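Local coordinates for pesticidal crystal protein Cry2Aa (PDB 1I5P) that promotes colloid-osmotic lysis of midgut epithelial cells, to which it binds, in the larvae of both dipteran and lepidopteran insects, at residues A[23-28]-A[420-425]; A[48-53]-A[248-253]; A[256-261]-A[267-272]; A[476-481]-A[500-505]. One frame throughout, in Å; residues are numbered along the deposited sequence.

Contact 1. Residues A[23-28]-A[420-425]; sequences PFSFEH and DYFIRN
Phe26 turns one edge of its ring against the carboxylate of Asp420, with CD1 as the atom that does the touching. Phe26 CD1 lies 3.7 Å from Asp420 OD2. The two side chains meet almost perpendicularly, with ring and carboxylate planes 83° apart, and the oxygens stand at the edge of the ring, near its plane. Such an approach sets C-H bonds of the ring, which carry a slight positive charge, near a negatively charged group and is probably mildly favourable. With CG opposite the backbone N (chi1 171°), the ring swings out from the short, weakly bonded helical turn at 25-28 toward Asp420. A water completes the polar side of the contact, standing 2.8 Å from Ser25 OG and donating a hydrogen bond to Asp420 OD1 at 2.7 Å. That same OD1 has a stronger partner in Lys29, with which it forms a salt bridge, while Lys63 makes a cation-pi contact with Phe26. The contact thus ties the N-terminal part of the chain to the middle domain, at the start of strand 422-430, an outer strand of a three-stranded antiparallel sheet. Here Arg424 and Asn425 both face Val467 in a classic beta bulge. Phe422, the first residue of this strand, brings its ring edge to Ser25, with CZ 4.3 Å from Ser25 OG, and Arg424 NH2 lies above one face of the ring near its rim.

Contact 2. Residues A[48-53]-A[248-253]; sequences LYVAPV and MFLNVF
Val50 meets Asn251 with both arms of its fork, two residues after Leu48 has packed on Glu243 and Thr246 of the same helix, 238-259. Val50 CG1 stands opposite the backbone N (chi1 172°) and reaches to 3.9 Å from Asn251 ND2. The other arm is nearly as close to the same nitrogen and also meets the preceding side chain, with Val50 CG2 4.3 Å from Leu250 CD1. Val50 and Asn251 run past each other in opposite senses, so the valine methyls lie alongside the amide and do not meet it head-on. Leu250 also packs on Phe418 and Tyr421 of the middle domain. At Ala51 the contact becomes polar: its backbone N donates to a water at 2.9 Å, and that water donates to Asn251 OD1 at 2.8 Å. The methyl group of Ala51 packs on Asp92 and Ile93 of helix 88-101, so the connection between helices 31-44 and 53-65 is held from two helices of the bundle. On the partner helix the turn at 249-253 widens to pi type, and Met248 O accepts from both Val252 N and Phe253 N. Asn251 is used at both ends of its amide, ND2 giving a hydrogen bond to Tyr247 O one turn back and OD1 taking one from the water. This fixes which way round the amide lies, and lets a polar side chain sit buried against valine methyls.

Contact 3. Residues A[256-261]-A[267-272]; sequences VSIWSL and LMVSSG
Leu261 pushes a two-pronged end between Leu267 and Val269, giving one methyl to each. Leu261 CD1 comes down on Val269 CG2 at 3.7 Å, the closest approach between the two segments. The other prong, Leu261 CD2, meets Leu267 CD2 at 4.1 Å, the two leucines lying roughly crosswise. For the other partner, Val269 CG2 is the bump: it settles across the shallow notch between the ends of Leu261 and Ile258. Ile258 closes the second side of that notch because its chain is folded about the CB-CG1 bond (chi2 66°), bringing CD1 to 4.2 Å from Val269 CG2. Here the chain leaves the helical bundle: helix 238-259 ends, a short link turns the chain, and strand 267-268 pairs in parallel with strand 493-496, joining a sheet made largely of later, C-terminal strands. Being two apart in extended chain, Leu267 and Val269 present themselves on one side, toward the helix, and Met268 between them reaches Phe24 instead. Helix 53-65 adds a third wall, where Leu61, Leu62 and Val65 press on Ile258 while Leu62 also touches Val269. A backbone hydrogen bond between Leu267 and Val65 fastens the strand to that helix.

Contact 4. Residues A[476-481]-A[500-505]; sequences AANENG and HATQVN
The one direct hydrogen bond between the segments runs from Asn480 ND2 to Thr502 O, at 2.8 Å. It is moderately bent (153° at the hydrogen); the acceptor lies almost in the plane of the Asn480 amide, whereas the donor is tilted 31° from the plane of the threonine carbonyl. Asn480 holds CG between its backbone N and carbonyl carbon (chi1 78°), a sterically demanding choice that aims the amide across the gap, and its OD1 is bonded to Thr482 OG1. A second link passes through water, which accepts from Asn478 ND2 at 2.9 Å and is hydrogen-bonded to Thr502 OG1 at 2.9 Å. That hydroxyl is also bonded to Thr535 OG1. Van der Waals contact falls to the Thr502 methyl: CG2 is 3.7 Å from Asn478 ND2 and 3.9 Å from Asn480 ND2, touching both amide nitrogens. Bonds inside the first segment shape the platform. Gly481 N returns to Asn478 O at 2.9 Å, closing a type I turn, and Asn478 OD1 takes up Glu479 N. The result is a beta turn joining strands 474-477 and 483-486, held to Thr502 by Asn480 at its carbonyl and, through water, by Asn478 at its hydroxyl. Thr502 and Gln503 both face Arg533, a classic beta bulge in the mixed sheet of the lectin-like C-terminal beta sandwich, where strand 503-504 pairs with 530-537.

Overall arrangement
Contacts 1 to 3 gather near the centre of the chain, their centres 15 to 18 Å apart, where the helical bundle meets the middle domain. Contacts 2 and 3 follow one another along helix 238-259, and both lie within the long span of chain that contact 1 closes. Contact 1 touches each of them by side-chain packing. Contact 4 begins after the others have closed and lies farther out in the C-terminal sandwich, about 32 Å from contact 2 between centres, yet His500 still touches Ser271 of contact 3. Together they trace how the N-terminal segment, bundle, middle domain and C-terminal domain are joined into one compact toxin.

Contact 1. Residues A[23-28]-A[420-425]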
loop_
_atom_site.group_PDB
_atom_site.type_symbol
_atom_site.label_atom_id
_atom_site.label_comp_id
_atom_site.label_asym_id
_atom_site.label_seq_id
_atom_site.Cartn_x
_atom_site.Cartn_y
_atom_site.Cartn_z
ATOM N N PRO A 23 13.147 7.582 -10.472
ATOM C CA PRO A 23 12.672 6.357 -9.816
ATOM C C PRO A 23 12.783 6.410 -8.288
ATOM O O PRO A 23 12.339 5.496 -7.597
ATOM C CB PRO A 23 13.567 5.279 -10.422
ATOM C CG PRO A 23 14.855 6.020 -10.641
ATOM C CD PRO A 23 14.347 7.295 -11.282
ATOM N N PHE A 24 13.396 7.471 -7.772
ATOM C CA PHE A 24 13.555 7.662 -6.331
ATOM C C PHE A 24 13.032 9.047 -5.939
ATOM O O PHE A 24 13.551 9.672 -5.013
ATOM C CB PHE A 24 15.030 7.559 -5.926
ATOM C CG PHE A 24 15.617 6.188 -6.094
ATOM C CD1 PHE A 24 16.562 5.941 -7.084
ATOM C CD2 PHE A 24 15.224 5.143 -5.266
ATOM C CE1 PHE A 24 17.108 4.674 -7.244
ATOM C CE2 PHE A 24 15.764 3.869 -5.419
ATOM C CZ PHE A 24 16.707 3.635 -6.409
ATOM N N SER A 25 12.008 9.527 -6.643
ATOM C CA SER A 25 11.453 10.846 -6.353
ATOM C C SER A 25 11.032 11.016 -4.890
ATOM O O SER A 25 11.319 12.045 -4.272
ATOM C CB SER A 25 10.282 11.156 -7.296
ATOM O OG SER A 25 9.425 10.040 -7.454
ATOM N N PHE A 26 10.362 10.013 -4.335
ATOM C CA PHE A 26 9.939 10.071 -2.939
ATOM C C PHE A 26 11.156 10.222 -2.029
ATOM O O PHE A 26 11.193 11.087 -1.151
ATOM C CB PHE A 26 9.184 8.799 -2.547
ATOM C CG PHE A 26 8.904 8.694 -1.071
ATOM C CD1 PHE A 26 7.897 9.455 -0.485
ATOM C CD2 PHE A 26 9.670 7.859 -0.259
ATOM C CE1 PHE A 26 7.649 9.388 0.884
ATOM C CE2 PHE A 26 9.435 7.784 1.115
ATOM C CZ PHE A 26 8.420 8.552 1.684
ATOM N N GLU A 27 12.151 9.370 -2.237
ATOM C CA GLU A 27 13.358 9.421 -1.421
ATOM C C GLU A 27 14.101 10.754 -1.571
ATOM O O GLU A 27 14.741 11.220 -0.631
ATOM C CB GLU A 27 14.301 8.268 -1.789
ATOM C CG GLU A 27 13.834 6.866 -1.392
ATOM C CD GLU A 27 12.639 6.365 -2.193
ATOM O OE1 GLU A 27 12.500 6.734 -3.378
ATOM O OE2 GLU A 27 11.839 5.581 -1.636
ATOM N N HIS A 28 14.002 11.371 -2.746
ATOM C CA HIS A 28 14.693 12.632 -3.013
ATOM C C HIS A 28 13.913 13.855 -2.557
ATOM O O HIS A 28 14.417 14.976 -2.595
ATOM C CB HIS A 28 15.001 12.746 -4.508
ATOM C CG HIS A 28 16.064 11.800 -4.979
ATOM N ND1 HIS A 28 16.190 11.414 -6.297
ATOM C CD2 HIS A 28 17.065 11.182 -4.309
ATOM C CE1 HIS A 28 17.223 10.599 -6.417
ATOM N NE2 HIS A 28 17.772 10.442 -5.227
ATOM N N ASP A 420 2.693 10.792 -4.210
ATOM C CA ASP A 420 3.723 9.748 -4.292
ATOM C C ASP A 420 3.199 8.366 -4.679
ATOM O O ASP A 420 3.931 7.372 -4.628
ATOM C CB ASP A 420 4.499 9.665 -2.976
ATOM C CG ASP A 420 5.281 10.939 -2.682
ATOM O OD1 ASP A 420 6.116 11.341 -3.524
ATOM O OD2 ASP A 420 5.059 11.538 -1.608
ATOM N N TYR A 421 1.931 8.295 -5.063
ATOM C CA TYR A 421 1.359 7.029 -5.503
ATOM C C TYR A 421 1.192 7.080 -7.004
ATOM O O TYR A 421 0.770 8.098 -7.558
ATOM C CB TYR A 421 -0.015 6.770 -4.872
ATOM C CG TYR A 421 0.022 6.216 -3.465
ATOM C CD1 TYR A 421 0.344 7.033 -2.383
ATOM C CD2 TYR A 421 -0.307 4.882 -3.211
ATOM C CE1 TYR A 421 0.334 6.549 -1.087
ATOM C CE2 TYR A 421 -0.321 4.383 -1.909
ATOM C CZ TYR A 421 -0.002 5.222 -0.854
ATOM O OH TYR A 421 -0.015 4.739 0.436
ATOM N N PHE A 422 1.536 5.984 -7.664
ATOM C CA PHE A 422 1.387 5.898 -9.108
ATOM C C PHE A 422 0.351 4.833 -9.408
ATOM O O PHE A 422 0.160 3.899 -8.625
ATOM C CB PHE A 422 2.706 5.497 -9.783
ATOM C CG PHE A 422 3.836 6.459 -9.551
ATOM C CD1 PHE A 422 4.651 6.339 -8.432
ATOM C CD2 PHE A 422 4.078 7.491 -10.447
ATOM C CE1 PHE A 422 5.701 7.227 -8.212
ATOM C CE2 PHE A 422 5.129 8.393 -10.234
ATOM C CZ PHE A 422 5.938 8.257 -9.110
ATOM N N ILE A 423 -0.334 4.979 -10.534
ATOM C CA ILE A 423 -1.295 3.967 -10.919
ATOM C C ILE A 423 -0.435 2.907 -11.601
ATOM O O ILE A 423 -0.101 3.033 -12.776
ATOM C CB ILE A 423 -2.341 4.521 -11.904
ATOM C CG1 ILE A 423 -3.246 5.528 -11.182
ATOM C CG2 ILE A 423 -3.172 3.379 -12.478
ATOM C CD1 ILE A 423 -4.234 6.227 -12.091
ATOM N N ARG A 424 -0.049 1.885 -10.844
ATOM C CA ARG A 424 0.787 0.817 -11.374
ATOM C C ARG A 424 0.002 -0.311 -12.030
ATOM O O ARG A 424 0.584 -1.221 -12.612
ATOM C CB ARG A 424 1.685 0.255 -10.273
ATOM C CG ARG A 424 2.752 1.241 -9.801
ATOM C CD ARG A 424 3.652 1.687 -10.947
ATOM N NE ARG A 424 4.639 2.664 -10.499
ATOM C CZ ARG A 424 5.437 3.354 -11.306
ATOM N NH1 ARG A 424 5.375 3.178 -12.621
ATOM N NH2 ARG A 424 6.287 4.233 -10.796
ATOM N N ASN A 425 -1.317 -0.262 -11.924
ATOM C CA ASN A 425 -2.143 -1.273 -12.566
ATOM C C ASN A 425 -3.564 -0.772 -12.733
ATOM O O ASN A 425 -4.007 0.130 -12.021
ATOM C CB ASN A 425 -2.146 -2.588 -11.773
ATOM C CG ASN A 425 -2.601 -3.778 -12.618
ATOM O OD1 ASN A 425 -2.642 -3.700 -13.842
ATOM N ND2 ASN A 425 -2.931 -4.884 -11.965
HETATM O O HOH W 1 7.088 10.508 -5.939
#

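Contact 2. Residues A[48-53]-A[248-253]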
loop_
_atom_site.group_PDB
_atom_site.type_symbol
_atom_site.label_atom_id
_atom_site.label_comp_id
_atom_site.label_asym_id
_atom_site.label_seq_id
_atom_site.Cartn_x
_atom_site.Cartn_y
_atom_site.Cartn_z
ATOM N N LEU A 48 -10.516 10.953 1.235
ATOM C CA LEU A 48 -11.679 10.171 1.653
ATOM C C LEU A 48 -12.015 10.636 3.052
ATOM O O LEU A 48 -12.377 9.833 3.895
ATOM C CB LEU A 48 -11.336 8.684 1.674
ATOM C CG LEU A 48 -11.301 7.947 0.341
ATOM C CD1 LEU A 48 -10.253 8.556 -0.593
ATOM C CD2 LEU A 48 -11.012 6.485 0.628
ATOM N N TYR A 49 -11.891 11.943 3.271
ATOM C CA TYR A 49 -12.095 12.550 4.583
ATOM C C TYR A 49 -10.859 12.149 5.377
ATOM O O TYR A 49 -10.816 12.229 6.602
ATOM C CB TYR A 49 -13.378 12.040 5.257
ATOM C CG TYR A 49 -14.598 12.845 4.867
ATOM C CD1 TYR A 49 -15.397 12.463 3.792
ATOM C CD2 TYR A 49 -14.901 14.037 5.522
ATOM C CE1 TYR A 49 -16.466 13.253 3.372
ATOM C CE2 TYR A 49 -15.965 14.836 5.108
ATOM C CZ TYR A 49 -16.740 14.444 4.035
ATOM O OH TYR A 49 -17.771 15.257 3.615
ATOM N N VAL A 50 -9.846 11.706 4.639
ATOM C CA VAL A 50 -8.580 11.304 5.234
ATOM C C VAL A 50 -7.812 12.568 5.598
ATOM O O VAL A 50 -7.694 13.486 4.791
ATOM C CB VAL A 50 -7.715 10.472 4.244
ATOM C CG1 VAL A 50 -6.322 10.233 4.837
ATOM C CG2 VAL A 50 -8.388 9.146 3.947
ATOM N N ALA A 51 -7.309 12.614 6.825
ATOM C CA ALA A 51 -6.533 13.755 7.294
ATOM C C ALA A 51 -5.156 13.650 6.652
ATOM O O ALA A 51 -4.462 12.650 6.826
ATOM C CB ALA A 51 -6.414 13.713 8.810
ATOM N N PRO A 52 -4.748 14.676 5.888
ATOM C CA PRO A 52 -3.446 14.691 5.217
ATOM C C PRO A 52 -2.239 14.376 6.100
ATOM O O PRO A 52 -1.244 13.839 5.614
ATOM C CB PRO A 52 -3.374 16.101 4.634
ATOM C CG PRO A 52 -4.263 16.900 5.563
ATOM C CD PRO A 52 -5.431 15.964 5.695
ATOM N N VAL A 53 -2.311 14.713 7.386
ATOM C CA VAL A 53 -1.196 14.435 8.281
ATOM C C VAL A 53 -0.819 12.947 8.296
ATOM O O VAL A 53 0.347 12.598 8.508
ATOM C CB VAL A 53 -1.513 14.882 9.730
ATOM C CG1 VAL A 53 -2.608 14.007 10.325
ATOM C CG2 VAL A 53 -0.255 14.819 10.577
ATOM N N MET A 248 -8.782 3.114 6.000
ATOM C CA MET A 248 -8.081 2.398 7.068
ATOM C C MET A 248 -6.620 2.084 6.741
ATOM O O MET A 248 -5.767 2.062 7.631
ATOM C CB MET A 248 -8.828 1.107 7.413
ATOM C CG MET A 248 -10.177 1.335 8.104
ATOM S SD MET A 248 -10.014 2.241 9.671
ATOM C CE MET A 248 -11.631 3.059 9.792
ATOM N N PHE A 249 -6.315 1.846 5.472
ATOM C CA PHE A 249 -4.933 1.554 5.117
ATOM C C PHE A 249 -4.060 2.804 5.260
ATOM O O PHE A 249 -2.907 2.718 5.671
ATOM C CB PHE A 249 -4.854 0.984 3.701
ATOM C CG PHE A 249 -4.796 -0.519 3.670
ATOM C CD1 PHE A 249 -5.900 -1.280 4.045
ATOM C CD2 PHE A 249 -3.617 -1.176 3.326
ATOM C CE1 PHE A 249 -5.836 -2.669 4.078
ATOM C CE2 PHE A 249 -3.537 -2.570 3.355
ATOM C CZ PHE A 249 -4.650 -3.319 3.734
ATOM N N LEU A 250 -4.617 3.968 4.944
ATOM C CA LEU A 250 -3.863 5.213 5.061
ATOM C C LEU A 250 -3.767 5.698 6.505
ATOM O O LEU A 250 -2.746 6.252 6.915
ATOM C CB LEU A 250 -4.510 6.304 4.206
ATOM C CG LEU A 250 -4.270 6.211 2.696
ATOM C CD1 LEU A 250 -5.091 7.272 1.980
ATOM C CD2 LEU A 250 -2.788 6.394 2.406
ATOM N N ASN A 251 -4.835 5.472 7.268
ATOM C CA ASN A 251 -4.917 5.890 8.664
ATOM C C ASN A 251 -4.364 4.884 9.654
ATOM O O ASN A 251 -3.995 5.247 10.773
ATOM C CB ASN A 251 -6.376 6.155 9.050
ATOM C CG ASN A 251 -6.810 7.563 8.761
ATOM O OD1 ASN A 251 -6.527 8.478 9.534
ATOM N ND2 ASN A 251 -7.497 7.753 7.639
ATOM N N VAL A 252 -4.316 3.619 9.253
ATOM C CA VAL A 252 -3.870 2.579 10.161
ATOM C C VAL A 252 -2.826 1.574 9.685
ATOM O O VAL A 252 -1.789 1.410 10.319
ATOM C CB VAL A 252 -5.094 1.771 10.677
ATOM C CG1 VAL A 252 -4.636 0.663 11.625
ATOM C CG2 VAL A 252 -6.083 2.708 11.371
ATOM N N PHE A 253 -3.082 0.900 8.573
ATOM C CA PHE A 253 -2.152 -0.134 8.145
ATOM C C PHE A 253 -0.823 0.242 7.528
ATOM O O PHE A 253 0.082 -0.598 7.458
ATOM C CB PHE A 253 -2.913 -1.159 7.308
ATOM C CG PHE A 253 -4.022 -1.805 8.078
ATOM C CD1 PHE A 253 -5.339 -1.402 7.898
ATOM C CD2 PHE A 253 -3.729 -2.708 9.100
ATOM C CE1 PHE A 253 -6.349 -1.882 8.731
ATOM C CE2 PHE A 253 -4.724 -3.190 9.934
ATOM C CZ PHE A 253 -6.037 -2.775 9.753
HETATM O O HOH W 2 -8.201 10.527 8.682
#

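Contact 3. Residues A[256-261]-A[267-272]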
loop_
_atom_site.group_PDB
_atom_site.type_symbol
_atom_site.label_atom_id
_atom_site.label_comp_id
_atom_site.label_asym_id
_atom_site.label_seq_id
_atom_site.Cartn_x
_atom_site.Cartn_y
_atom_site.Cartn_z
ATOM N N VAL A 256 0.966 -0.087 10.615
ATOM C CA VAL A 256 1.151 -1.463 11.039
ATOM C C VAL A 256 2.275 -2.097 10.223
ATOM O O VAL A 256 3.090 -2.846 10.761
ATOM C CB VAL A 256 -0.132 -2.287 10.854
ATOM C CG1 VAL A 256 0.117 -3.722 11.286
ATOM C CG2 VAL A 256 -1.265 -1.678 11.677
ATOM N N SER A 257 2.320 -1.777 8.932
ATOM C CA SER A 257 3.344 -2.309 8.029
ATOM C C SER A 257 4.752 -1.780 8.311
ATOM O O SER A 257 5.744 -2.434 7.975
ATOM C CB SER A 257 2.986 -1.994 6.582
ATOM O OG SER A 257 1.874 -2.765 6.155
ATOM N N ILE A 258 4.853 -0.596 8.909
ATOM C CA ILE A 258 6.174 -0.069 9.199
ATOM C C ILE A 258 6.670 -0.496 10.581
ATOM O O ILE A 258 7.877 -0.609 10.794
ATOM C CB ILE A 258 6.221 1.478 9.080
ATOM C CG1 ILE A 258 7.673 1.938 8.931
ATOM C CG2 ILE A 258 5.586 2.123 10.305
ATOM C CD1 ILE A 258 8.338 1.491 7.639
ATOM N N TRP A 259 5.749 -0.760 11.509
ATOM C CA TRP A 259 6.141 -1.161 12.864
ATOM C C TRP A 259 7.027 -2.404 12.899
ATOM O O TRP A 259 8.043 -2.426 13.594
ATOM C CB TRP A 259 4.908 -1.419 13.732
ATOM C CG TRP A 259 4.023 -0.230 13.923
ATOM C CD1 TRP A 259 4.360 1.089 13.764
ATOM C CD2 TRP A 259 2.653 -0.247 14.327
ATOM N NE1 TRP A 259 3.277 1.890 14.042
ATOM C CE2 TRP A 259 2.214 1.096 14.390
ATOM C CE3 TRP A 259 1.746 -1.268 14.641
ATOM C CZ2 TRP A 259 0.914 1.445 14.753
ATOM C CZ3 TRP A 259 0.451 -0.921 15.004
ATOM C CH2 TRP A 259 0.048 0.424 15.054
ATOM N N SER A 260 6.637 -3.434 12.155
ATOM C CA SER A 260 7.404 -4.669 12.130
ATOM C C SER A 260 8.708 -4.507 11.353
ATOM O O SER A 260 9.447 -5.473 11.167
ATOM C CB SER A 260 6.564 -5.815 11.545
ATOM O OG SER A 260 6.134 -5.527 10.229
ATOM N N LEU A 261 8.978 -3.286 10.891
ATOM C CA LEU A 261 10.219 -2.999 10.170
ATOM C C LEU A 261 11.083 -2.046 10.993
ATOM O O LEU A 261 12.206 -1.735 10.612
ATOM C CB LEU A 261 9.931 -2.393 8.785
ATOM C CG LEU A 261 9.290 -3.358 7.779
ATOM C CD1 LEU A 261 9.037 -2.636 6.469
ATOM C CD2 LEU A 261 10.193 -4.580 7.566
ATOM N N LEU A 267 16.715 0.689 5.627
ATOM C CA LEU A 267 15.949 -0.225 4.796
ATOM C C LEU A 267 14.906 0.567 4.025
ATOM O O LEU A 267 13.919 1.043 4.596
ATOM C CB LEU A 267 15.245 -1.268 5.659
ATOM C CG LEU A 267 14.369 -2.238 4.869
ATOM C CD1 LEU A 267 15.234 -2.989 3.867
ATOM C CD2 LEU A 267 13.676 -3.203 5.812
ATOM N N MET A 268 15.135 0.716 2.728
ATOM C CA MET A 268 14.212 1.451 1.881
ATOM C C MET A 268 13.040 0.546 1.498
ATOM O O MET A 268 13.216 -0.438 0.788
ATOM C CB MET A 268 14.924 1.928 0.612
ATOM C CG MET A 268 14.018 2.674 -0.357
ATOM S SD MET A 268 14.777 2.951 -1.982
ATOM C CE MET A 268 14.434 1.386 -2.790
ATOM N N VAL A 269 11.853 0.864 1.992
ATOM C CA VAL A 269 10.670 0.084 1.665
ATOM C C VAL A 269 10.287 0.569 0.269
ATOM O O VAL A 269 9.723 1.654 0.120
ATOM C CB VAL A 269 9.541 0.383 2.672
ATOM C CG1 VAL A 269 8.284 -0.386 2.307
ATOM C CG2 VAL A 269 10.008 0.022 4.074
ATOM N N SER A 270 10.609 -0.227 -0.748
ATOM C CA SER A 270 10.356 0.153 -2.135
ATOM C C SER A 270 8.895 0.262 -2.545
ATOM O O SER A 270 8.572 0.910 -3.545
ATOM C CB SER A 270 11.076 -0.809 -3.083
ATOM O OG SER A 270 10.358 -2.020 -3.211
ATOM N N SER A 271 8.011 -0.373 -1.789
ATOM C CA SER A 271 6.588 -0.312 -2.099
ATOM C C SER A 271 5.762 -0.785 -0.918
ATOM O O SER A 271 6.275 -1.444 -0.013
ATOM C CB SER A 271 6.275 -1.172 -3.325
ATOM O OG SER A 271 6.595 -2.527 -3.081
ATOM N N GLY A 272 4.481 -0.440 -0.931
ATOM C CA GLY A 272 3.599 -0.847 0.143
ATOM C C GLY A 272 2.325 -1.443 -0.413
ATOM O O GLY A 272 2.287 -1.877 -1.559
#

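Contact 4. Residues A[476-481]-A[500-505]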
loop_
_atom_site.group_PDB
_atom_site.type_symbol
_atom_site.label_atom_id
_atom_site.label_comp_id
_atom_site.label_asym_id
_atom_site.label_seq_id
_atom_site.Cartn_x
_atom_site.Cartn_y
_atom_site.Cartn_z
ATOM N N ALA A 476 13.854 -0.758 -15.392
ATOM C CA ALA A 476 13.315 -0.869 -16.740
ATOM C C ALA A 476 12.492 -2.139 -16.837
ATOM O O ALA A 476 12.368 -2.886 -15.871
ATOM C CB ALA A 476 14.455 -0.912 -17.762
ATOM N N ALA A 477 11.919 -2.372 -18.008
ATOM C CA ALA A 477 11.139 -3.572 -18.227
ATOM C C ALA A 477 12.122 -4.640 -18.645
ATOM O O ALA A 477 13.033 -4.380 -19.435
ATOM C CB ALA A 477 10.122 -3.353 -19.323
ATOM N N ASN A 478 11.947 -5.836 -18.102
ATOM C CA ASN A 478 12.808 -6.946 -18.454
ATOM C C ASN A 478 12.381 -7.354 -19.868
ATOM O O ASN A 478 11.377 -6.862 -20.393
ATOM C CB ASN A 478 12.582 -8.108 -17.492
ATOM C CG ASN A 478 13.805 -8.974 -17.338
ATOM O OD1 ASN A 478 14.599 -9.123 -18.273
ATOM N ND2 ASN A 478 13.966 -9.560 -16.159
ATOM N N GLU A 479 13.134 -8.245 -20.490
ATOM C CA GLU A 479 12.780 -8.690 -21.830
ATOM C C GLU A 479 11.372 -9.307 -21.896
ATOM O O GLU A 479 10.722 -9.264 -22.946
ATOM C CB GLU A 479 13.827 -9.686 -22.344
ATOM C CG GLU A 479 14.092 -10.869 -21.424
ATOM C CD GLU A 479 15.277 -11.707 -21.878
ATOM O OE1 GLU A 479 15.642 -12.669 -21.165
ATOM O OE2 GLU A 479 15.847 -11.404 -22.947
ATOM N N ASN A 480 10.888 -9.853 -20.781
ATOM C CA ASN A 480 9.559 -10.466 -20.770
ATOM C C ASN A 480 8.443 -9.485 -20.386
ATOM O O ASN A 480 7.271 -9.858 -20.291
ATOM C CB ASN A 480 9.549 -11.697 -19.851
ATOM C CG ASN A 480 9.459 -11.344 -18.378
ATOM O OD1 ASN A 480 9.818 -10.241 -17.960
ATOM N ND2 ASN A 480 8.991 -12.299 -17.576
ATOM N N GLY A 481 8.818 -8.225 -20.174
ATOM C CA GLY A 481 7.844 -7.198 -19.836
ATOM C C GLY A 481 7.698 -6.859 -18.360
ATOM O O GLY A 481 7.025 -5.888 -18.011
ATOM N N HIS A 500 6.135 -8.679 -7.340
ATOM C CA HIS A 500 6.872 -8.132 -8.479
ATOM C C HIS A 500 7.959 -9.071 -8.984
ATOM O O HIS A 500 9.133 -8.699 -9.077
ATOM C CB HIS A 500 7.485 -6.792 -8.081
ATOM C CG HIS A 500 6.472 -5.764 -7.683
ATOM N ND1 HIS A 500 6.793 -4.654 -6.930
ATOM C CD2 HIS A 500 5.152 -5.657 -7.970
ATOM C CE1 HIS A 500 5.715 -3.907 -6.772
ATOM N NE2 HIS A 500 4.706 -4.492 -7.393
ATOM N N ALA A 501 7.558 -10.288 -9.323
ATOM C CA ALA A 501 8.498 -11.280 -9.811
ATOM C C ALA A 501 8.719 -11.194 -11.308
ATOM O O ALA A 501 7.896 -10.650 -12.047
ATOM C CB ALA A 501 8.008 -12.671 -9.448
ATOM N N THR A 502 9.851 -11.725 -11.753
ATOM C CA THR A 502 10.159 -11.764 -13.174
ATOM C C THR A 502 9.253 -12.840 -13.758
ATOM O O THR A 502 8.669 -12.674 -14.830
ATOM C CB THR A 502 11.621 -12.174 -13.414
ATOM O OG1 THR A 502 12.490 -11.166 -12.883
ATOM C CG2 THR A 502 11.887 -12.352 -14.902
ATOM N N GLN A 503 9.148 -13.947 -13.029
ATOM C CA GLN A 503 8.318 -15.074 -13.436
ATOM C C GLN A 503 8.147 -16.060 -12.286
ATOM O O GLN A 503 9.000 -16.152 -11.400
ATOM C CB GLN A 503 8.935 -15.800 -14.641
ATOM C CG GLN A 503 10.310 -16.406 -14.399
ATOM C CD GLN A 503 10.756 -17.288 -15.557
ATOM O OE1 GLN A 503 10.104 -18.283 -15.879
ATOM N NE2 GLN A 503 11.862 -16.921 -16.195
ATOM N N VAL A 504 7.033 -16.786 -12.309
ATOM C CA VAL A 504 6.724 -17.781 -11.289
ATOM C C VAL A 504 6.127 -18.999 -11.985
ATOM O O VAL A 504 5.300 -18.852 -12.881
ATOM C CB VAL A 504 5.673 -17.250 -10.279
ATOM C CG1 VAL A 504 5.511 -18.240 -9.127
ATOM C CG2 VAL A 504 6.083 -15.880 -9.756
ATOM N N ASN A 505 6.546 -20.198 -11.595
ATOM C CA ASN A 505 5.975 -21.399 -12.194
ATOM C C ASN A 505 4.839 -21.883 -11.295
ATOM O O ASN A 505 4.601 -21.301 -10.234
ATOM C CB ASN A 505 7.042 -22.492 -12.368
ATOM C CG ASN A 505 7.695 -22.901 -11.064
ATOM O OD1 ASN A 505 8.622 -23.710 -11.060
ATOM N ND2 ASN A 505 7.220 -22.354 -9.956
HETATM O O HOH W 3 11.887 -8.748 -14.316
#